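Local atomic coordinates of putative deoxyribonuclease yjjV (Escherichia coli, PDB entry 1ZZM), a protein that probably hydrolyses ester bonds, perhaps those of DNA, with the help of divalent metal ions. Residues W114-Q119 with A142-R147; A29-G34 with Q225-F230; G179-I182 with A187-T190. All blocks are in the same frame, centred on the assembly; numbering follows the deposited sequence.

Contact 1. Residues W114-Q119 with A142-R147; sequences WLLDEQ and AMHLKR. With ZN (zinc ion), chain D.
In both Asp117 and His144 the first torsion sets CG beside the backbone N and anti to the carbonyl carbon, chi1 -79° and -71°, and this brings carboxylate and imidazole together on one zinc ion. The residues belong to helices 109-125 and 138-148, successive outer helices of the TIM barrel, with strand 130-135 between them in the chain. Where the helices come nearest, Asp117 CA and His144 CA are 7.7 Å apart, a gap spanned by the two side chains and the metal. Asp117 OD2 makes the short bond to zinc, 1.9 Å. Its partner oxygen Asp117 OD1 adds a long second contact at 2.6 Å from zinc. From the other helix His144 ND1 reaches zinc at 2.2 Å. His148, one turn further along that helix, completes the protein ligands through NE2.

Asp117 OD2 and His144 ND1 lie 3.3 Å apart without a hydrogen bond, because both atoms are committed to the metal. The side chains cross at about a right angle, with carboxylate and ring planes turned 72° to each other. On the far side of the imidazole His144 NE2 is hydrogen-bonded to Gln113 OE1, a second-shell partner that limits rotation of the ring and should make its ND1 a slightly stronger ligand. This zinc is distinct from the metal pair at the barrel mouth, where Glu97 and His133 bind; the side chain of Leu116 is about 12 Å from another bound zinc. Leu116 CD2 adds loose apolar contact with His144 CB at 4.4 Å. Within helix 138-148, Met143 CE sits 3.4 Å above one face of the His144 ring, offset toward its rim.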
loop_
_atom_site.group_PDB
_atom_site.type_symbol
_atom_site.label_atom_id
_atom_site.label_comp_id
_atom_site.label_asym_id
_atom_site.label_seq_id
_atom_site.Cartn_x
_atom_site.Cartn_y
_atom_site.Cartn_z
ATOM N N TRP A 114 -15.282 -11.020 6.879
ATOM C CA TRP A 114 -16.019 -11.658 5.768
ATOM C C TRP A 114 -15.708 -10.874 4.493
ATOM O O TRP A 114 -15.470 -11.452 3.408
ATOM C CB TRP A 114 -17.536 -11.604 6.033
ATOM C CG TRP A 114 -18.329 -12.151 4.909
ATOM C CD1 TRP A 114 -18.586 -13.473 4.660
ATOM C CD2 TRP A 114 -18.950 -11.412 3.859
ATOM N NE1 TRP A 114 -19.338 -13.602 3.514
ATOM C CE2 TRP A 114 -19.573 -12.351 3.000
ATOM C CE3 TRP A 114 -19.047 -10.049 3.557
ATOM C CZ2 TRP A 114 -20.284 -11.967 1.854
ATOM C CZ3 TRP A 114 -19.752 -9.669 2.421
ATOM C CH2 TRP A 114 -20.363 -10.629 1.583
ATOM N N LEU A 115 -15.713 -9.551 4.617
ATOM C CA LEU A 115 -15.471 -8.699 3.455
ATOM C C LEU A 115 -14.060 -8.888 2.917
ATOM O O LEU A 115 -13.844 -8.917 1.698
ATOM C CB LEU A 115 -15.716 -7.222 3.804
ATOM C CG LEU A 115 -15.481 -6.248 2.643
ATOM C CD1 LEU A 115 -16.339 -6.664 1.466
ATOM C CD2 LEU A 115 -15.864 -4.814 3.077
ATOM N N LEU A 116 -13.088 -8.988 3.809
ATOM C CA LEU A 116 -11.718 -9.249 3.363
ATOM C C LEU A 116 -11.654 -10.575 2.592
ATOM O O LEU A 116 -11.055 -10.656 1.528
ATOM C CB LEU A 116 -10.775 -9.354 4.568
ATOM C CG LEU A 116 -9.355 -9.841 4.294
ATOM C CD1 LEU A 116 -8.590 -8.781 3.445
ATOM C CD2 LEU A 116 -8.650 -10.121 5.612
ATOM N N ASP A 117 -12.267 -11.627 3.121
ATOM C CA ASP A 117 -12.180 -12.901 2.411
ATOM C C ASP A 117 -12.878 -12.875 1.051
ATOM O O ASP A 117 -12.436 -13.553 0.133
ATOM C CB ASP A 117 -12.686 -14.055 3.286
ATOM C CG ASP A 117 -11.662 -14.502 4.311
ATOM O OD1 ASP A 117 -10.486 -14.071 4.243
ATOM O OD2 ASP A 117 -12.005 -15.299 5.210
ATOM N N GLU A 118 -13.972 -12.113 0.914
ATOM C CA GLU A 118 -14.645 -12.008 -0.372
ATOM C C GLU A 118 -13.684 -11.396 -1.392
ATOM O O GLU A 118 -13.667 -11.775 -2.563
ATOM C CB GLU A 118 -15.897 -11.119 -0.277
ATOM C CG GLU A 118 -17.106 -11.791 0.394
ATOM C CD GLU A 118 -17.477 -13.123 -0.260
ATOM O OE1 GLU A 118 -17.732 -13.158 -1.490
ATOM O OE2 GLU A 118 -17.494 -14.136 0.458
ATOM N N GLN A 119 -12.879 -10.437 -0.944
ATOM C CA GLN A 119 -11.953 -9.786 -1.860
ATOM C C GLN A 119 -10.726 -10.632 -2.106
ATOM O O GLN A 119 -10.150 -10.579 -3.189
ATOM C CB GLN A 119 -11.599 -8.417 -1.309
ATOM C CG GLN A 119 -12.832 -7.548 -1.305
ATOM C CD GLN A 119 -12.577 -6.180 -0.760
ATOM O OE1 GLN A 119 -12.567 -5.968 0.465
ATOM N NE2 GLN A 119 -12.339 -5.255 -1.638
ATOM N N ALA A 142 -2.771 -12.342 9.318
ATOM C CA ALA A 142 -1.869 -13.442 8.945
ATOM C C ALA A 142 -2.605 -14.797 8.933
ATOM O O ALA A 142 -2.326 -15.666 8.091
ATOM C CB ALA A 142 -0.684 -13.515 9.912
ATOM N N MET A 143 -3.521 -14.988 9.877
ATOM C CA MET A 143 -4.272 -16.233 9.935
ATOM C C MET A 143 -5.060 -16.448 8.628
ATOM O O MET A 143 -5.047 -17.546 8.068
ATOM C CB MET A 143 -5.229 -16.211 11.131
ATOM C CG MET A 143 -6.112 -17.441 11.250
ATOM S SD MET A 143 -7.539 -17.070 12.365
ATOM C CE MET A 143 -8.483 -15.885 11.300
ATOM N N HIS A 144 -5.721 -15.392 8.141
ATOM C CA HIS A 144 -6.489 -15.457 6.888
ATOM C C HIS A 144 -5.538 -15.632 5.690
ATOM O O HIS A 144 -5.804 -16.446 4.812
ATOM C CB HIS A 144 -7.344 -14.173 6.669
ATOM C CG HIS A 144 -8.519 -14.044 7.610
ATOM N ND1 HIS A 144 -9.635 -14.846 7.527
ATOM C CD2 HIS A 144 -8.713 -13.252 8.692
ATOM C CE1 HIS A 144 -10.463 -14.564 8.520
ATOM N NE2 HIS A 144 -9.924 -13.601 9.246
ATOM N N LEU A 145 -4.433 -14.878 5.643
ATOM C CA LEU A 145 -3.521 -15.039 4.490
ATOM C C LEU A 145 -2.988 -16.468 4.403
ATOM O O LEU A 145 -2.880 -17.047 3.306
ATOM C CB LEU A 145 -2.347 -14.068 4.568
ATOM C CG LEU A 145 -2.787 -12.587 4.665
ATOM C CD1 LEU A 145 -1.552 -11.694 4.848
ATOM C CD2 LEU A 145 -3.563 -12.177 3.430
ATOM N N LYS A 146 -2.600 -17.023 5.546
ATOM C CA LYS A 146 -2.103 -18.384 5.527
ATOM C C LYS A 146 -3.183 -19.330 4.974
ATOM O O LYS A 146 -2.915 -20.136 4.094
ATOM C CB LYS A 146 -1.678 -18.819 6.923
ATOM C CG LYS A 146 -1.049 -20.240 6.939
ATOM C CD LYS A 146 -0.982 -20.776 8.355
ATOM C CE LYS A 146 -0.373 -22.185 8.427
ATOM N NZ LYS A 146 1.115 -22.133 8.297
ATOM N N ARG A 147 -4.408 -19.205 5.461
ATOM C CA ARG A 147 -5.488 -20.070 5.003
ATOM C C ARG A 147 -5.861 -19.976 3.542
ATOM O O ARG A 147 -6.064 -20.997 2.878
ATOM C CB ARG A 147 -6.757 -19.793 5.818
ATOM C CG ARG A 147 -6.618 -20.259 7.232
ATOM C CD ARG A 147 -7.881 -20.105 8.003
ATOM N NE ARG A 147 -7.721 -20.748 9.307
ATOM C CZ ARG A 147 -8.422 -20.414 10.377
ATOM N NH1 ARG A 147 -9.321 -19.449 10.292
ATOM N NH2 ARG A 147 -8.210 -21.039 11.531
HETATM ZN ZN ZN D . -10.416 -16.069 5.925
#

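Contact 2. Residues A29-G34 with Q225-F230; sequences AQAGVG and QAARVF
Gly32 N, between the two residues Ala31 and Val33 that meet Ala226 and Ala227, donates to Ala29 O at 2.7 Å and draws the end of helix 21-30 into a Schellman motif. Gly32 takes a positive phi, 97°, and has no CB to press against the carbonyl of Ala31. The chain turns there into strand 33-39, while the backbone of Gly32 also bonds to Arg4 and Phe5 beside it.

The turn presents Ala31 and Val33 to the start of helix 226-236. Ala31 CB and Ala227 CB meet at 4.3 Å, and the same methyl, Ala227 CB, lies closer still to the backbone, 3.6 Å from Ala31 O. In Val33, CG1 is anti to the backbone N (chi1 -177°), which sets CG2 beside the N and sends it across to Ala226 CB at 4.0 Å. With three of the four touching side chains reduced to a methyl, Ala31 CA and Ala227 CA approach to 6.3 Å.

In the fold this is the place where the TIM barrel closes. Helix 226-236 follows the last strand, 202-204, and lays Ala226 on Leu204 and Ala227 on Phe5 of the first strand, while Val33 leans on Asp7. The side chain of Ala226 is about 9 Å from that of His9, a metal ligand. At the start of the helix Arg228 NE bonds Gln225 OE1 at 2.8 Å, nearly straight (161°), with the acceptor in the guanidinium plane; this link lies within 225-230 and does not reach across.

No hydrogen bond or charge pair joins the two segments, so their fit rests on shape: methyl groups in van der Waals contact with one another and, at Ala227 CB, with the carbonyl oxygen of Ala31.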
loop_
_atom_site.group_PDB
_atom_site.type_symbol
_atom_site.label_atom_id
_atom_site.label_comp_id
_atom_site.label_asym_id
_atom_site.label_seq_id
_atom_site.Cartn_x
_atom_site.Cartn_y
_atom_site.Cartn_z
ATOM N N ALA A 29 7.913 13.715 -9.119
ATOM C CA ALA A 29 8.981 13.345 -10.048
ATOM C C ALA A 29 10.317 14.005 -9.717
ATOM O O ALA A 29 11.353 13.347 -9.717
ATOM C CB ALA A 29 8.585 13.693 -11.454
ATOM N N GLN A 30 10.308 15.306 -9.467
ATOM C CA GLN A 30 11.564 15.963 -9.166
ATOM C C GLN A 30 12.245 15.349 -7.940
ATOM O O GLN A 30 13.463 15.427 -7.821
ATOM C CB GLN A 30 11.373 17.467 -8.973
ATOM C CG GLN A 30 10.397 17.883 -7.891
ATOM C CD GLN A 30 10.498 19.382 -7.592
ATOM O OE1 GLN A 30 11.018 20.151 -8.418
ATOM N NE2 GLN A 30 9.996 19.806 -6.414
ATOM N N ALA A 31 11.470 14.739 -7.045
ATOM C CA ALA A 31 12.050 14.098 -5.858
ATOM C C ALA A 31 12.542 12.703 -6.203
ATOM O O ALA A 31 13.125 11.991 -5.347
ATOM C CB ALA A 31 11.013 13.995 -4.748
ATOM N N GLY A 32 12.297 12.293 -7.439
ATOM C CA GLY A 32 12.704 10.966 -7.870
ATOM C C GLY A 32 11.574 9.935 -7.791
ATOM O O GLY A 32 11.780 8.764 -8.121
ATOM N N VAL A 33 10.381 10.358 -7.364
ATOM C CA VAL A 33 9.244 9.436 -7.281
ATOM C C VAL A 33 8.588 9.412 -8.661
ATOM O O VAL A 33 7.767 10.247 -8.983
ATOM C CB VAL A 33 8.241 9.890 -6.167
ATOM C CG1 VAL A 33 7.096 8.903 -6.032
ATOM C CG2 VAL A 33 8.978 10.007 -4.851
ATOM N N GLY A 34 8.949 8.409 -9.448
ATOM C CA GLY A 34 8.490 8.304 -10.827
ATOM C C GLY A 34 7.176 7.627 -11.127
ATOM O O GLY A 34 6.586 7.879 -12.190
ATOM N N GLN A 225 7.517 12.632 -0.328
ATOM C CA GLN A 225 8.104 12.301 0.959
ATOM C C GLN A 225 8.654 10.881 0.942
ATOM O O GLN A 225 9.354 10.490 1.861
ATOM C CB GLN A 225 7.078 12.486 2.096
ATOM C CG GLN A 225 6.734 13.977 2.391
ATOM C CD GLN A 225 7.872 14.670 3.098
ATOM O OE1 GLN A 225 8.968 14.797 2.553
ATOM N NE2 GLN A 225 7.630 15.096 4.335
ATOM N N ALA A 226 8.360 10.114 -0.109
ATOM C CA ALA A 226 8.911 8.769 -0.186
ATOM C C ALA A 226 10.443 8.868 -0.229
ATOM O O ALA A 226 11.138 7.990 0.280
ATOM C CB ALA A 226 8.398 8.035 -1.431
ATOM N N ALA A 227 10.959 9.921 -0.866
ATOM C CA ALA A 227 12.417 10.119 -0.976
ATOM C C ALA A 227 13.030 10.302 0.403
ATOM O O ALA A 227 14.166 9.866 0.657
ATOM C CB ALA A 227 12.737 11.354 -1.850
ATOM N N ARG A 228 12.271 10.946 1.288
ATOM C CA ARG A 228 12.706 11.181 2.665
ATOM C C ARG A 228 12.609 9.851 3.458
ATOM O O ARG A 228 13.506 9.511 4.256
ATOM C CB ARG A 228 11.829 12.275 3.266
ATOM C CG ARG A 228 12.405 13.018 4.458
ATOM C CD ARG A 228 11.427 14.105 4.938
ATOM N NE ARG A 228 11.314 15.228 4.006
ATOM C CZ ARG A 228 12.236 16.180 3.863
ATOM N NH1 ARG A 228 13.352 16.154 4.587
ATOM N NH2 ARG A 228 12.039 17.166 3.002
ATOM N N VAL A 229 11.541 9.079 3.235
ATOM C CA VAL A 229 11.413 7.781 3.912
ATOM C C VAL A 229 12.645 6.960 3.528
ATOM O O VAL A 229 13.277 6.350 4.378
ATOM C CB VAL A 229 10.145 7.011 3.448
ATOM C CG1 VAL A 229 10.118 5.557 4.037
ATOM C CG2 VAL A 229 8.928 7.749 3.901
ATOM N N PHE A 230 13.005 7.000 2.247
ATOM C CA PHE A 230 14.159 6.268 1.750
ATOM C C PHE A 230 15.458 6.685 2.452
ATOM O O PHE A 230 16.292 5.837 2.800
ATOM C CB PHE A 230 14.304 6.470 0.230
ATOM C CG PHE A 230 15.573 5.883 -0.342
ATOM C CD1 PHE A 230 15.691 4.505 -0.538
ATOM C CD2 PHE A 230 16.641 6.698 -0.667
ATOM C CE1 PHE A 230 16.863 3.952 -1.056
ATOM C CE2 PHE A 230 17.812 6.166 -1.180
ATOM C CZ PHE A 230 17.925 4.772 -1.379
#

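Contact 3. Residues G179-I182 with A187-T190; sequences GGTI and ASKT
The CG2 methyl of Thr181 meets the side chain of Thr190, and both threonines adopt the same rotamer: CG2 stands anti to the backbone N and OG1 beside the N, chi1 -61° in each. Thr181 CG2 therefore points at the other threonine, 3.9 Å from Thr190 CB and 4.1 Å from Thr190 CG2, with the two side chains crossing at about a right angle. Ser188 turns differently (chi1 76°) and brings OG to 4.2 Å from Thr181 CG2.

These residues lie in the loop between strand 175-178 and helix 190-196, a beta-alpha loop of the TIM barrel on the side where the metals bind. The side chain of Thr181 is about 8 Å from those of Asp207 and His157. A water bridges the two parts of the loop, giving a proton to Thr181 O at 2.7 Å and taking one from Ser188 OG at 2.9 Å.

Thr190, first in its helix, has its hydroxyl tied to Ser160 OG and Gly161 N, which fixes the torsion that presents its carbon atoms to Thr181. The 3-10 turn that carries Thr181 is held by Ile182 N bonding Gly179 O at 3.2 Å.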
loop_
_atom_site.group_PDB
_atom_site.type_symbol
_atom_site.label_atom_id
_atom_site.label_comp_id
_atom_site.label_asym_id
_atom_site.label_seq_id
_atom_site.Cartn_x
_atom_site.Cartn_y
_atom_site.Cartn_z
ATOM N N GLY A 179 6.971 3.133 5.270
ATOM C CA GLY A 179 6.543 4.511 5.152
ATOM C C GLY A 179 6.990 5.366 6.335
ATOM O O GLY A 179 7.938 5.013 7.059
ATOM N N GLY A 180 6.266 6.457 6.559
ATOM C CA GLY A 180 6.607 7.428 7.597
ATOM C C GLY A 180 6.813 6.931 9.008
ATOM O O GLY A 180 7.426 7.622 9.845
ATOM N N THR A 181 6.315 5.730 9.281
ATOM C CA THR A 181 6.450 5.145 10.606
ATOM C C THR A 181 7.906 5.054 11.037
ATOM O O THR A 181 8.218 5.222 12.227
ATOM C CB THR A 181 5.861 3.728 10.656
ATOM O OG1 THR A 181 4.465 3.784 10.342
ATOM C CG2 THR A 181 6.070 3.105 12.055
ATOM N N ILE A 182 8.811 4.807 10.091
ATOM C CA ILE A 182 10.201 4.664 10.490
ATOM C C ILE A 182 10.907 5.969 10.837
ATOM O O ILE A 182 12.063 5.934 11.240
ATOM C CB ILE A 182 11.060 3.918 9.438
ATOM C CG1 ILE A 182 11.108 4.658 8.094
ATOM C CG2 ILE A 182 10.510 2.508 9.248
ATOM C CD1 ILE A 182 11.500 6.102 8.163
ATOM N N ALA A 187 8.294 6.328 18.779
ATOM C CA ALA A 187 6.894 5.892 18.718
ATOM C C ALA A 187 6.669 4.387 18.708
ATOM O O ALA A 187 5.568 3.920 19.005
ATOM C CB ALA A 187 6.215 6.519 17.502
ATOM N N SER A 188 7.696 3.633 18.346
ATOM C CA SER A 188 7.603 2.179 18.306
ATOM C C SER A 188 8.977 1.616 18.013
ATOM O O SER A 188 9.957 2.357 17.886
ATOM C CB SER A 188 6.630 1.694 17.209
ATOM O OG SER A 188 7.206 1.788 15.908
ATOM N N LYS A 189 9.035 0.299 17.870
ATOM C CA LYS A 189 10.289 -0.378 17.592
ATOM C C LYS A 189 10.285 -0.866 16.144
ATOM O O LYS A 189 11.034 -1.780 15.761
ATOM C CB LYS A 189 10.460 -1.557 18.553
ATOM C CG LYS A 189 10.453 -1.160 20.029
ATOM C CD LYS A 189 11.499 -0.088 20.321
ATOM C CE LYS A 189 12.900 -0.552 19.923
ATOM N NZ LYS A 189 13.908 0.554 20.002
ATOM N N THR A 190 9.442 -0.247 15.332
ATOM C CA THR A 190 9.366 -0.646 13.939
ATOM C C THR A 190 10.677 -0.416 13.172
ATOM O O THR A 190 11.015 -1.175 12.242
ATOM C CB THR A 190 8.181 0.040 13.245
ATOM O OG1 THR A 190 6.974 -0.354 13.901
ATOM C CG2 THR A 190 8.086 -0.401 11.764
HETATM O O HOH W 1 7.893 4.387 14.724
#

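Overall arrangement
Contacts 1 and 2 lie on opposite sides of the chain's centre, their centres about 32 Å apart. Contact 1 joins two neighbouring outer helices through a metal and its touching residues are mostly buried; contact 2, partly buried, joins the end of the first helix and start of the second strand to the penultimate helix by apolar packing alone. Contact 3, also partly buried, lies within one beta-alpha loop and mixes methyl contact with a water bridge. Contacts 2 and 3 share a border: Val229, on the helix of contact 2, packs with CG1 3.8 Å from Gly179 O, and Ile182 rests further along on the same helix. Contact 1 stays apart, its nearest atoms about 16 Å from contact 3.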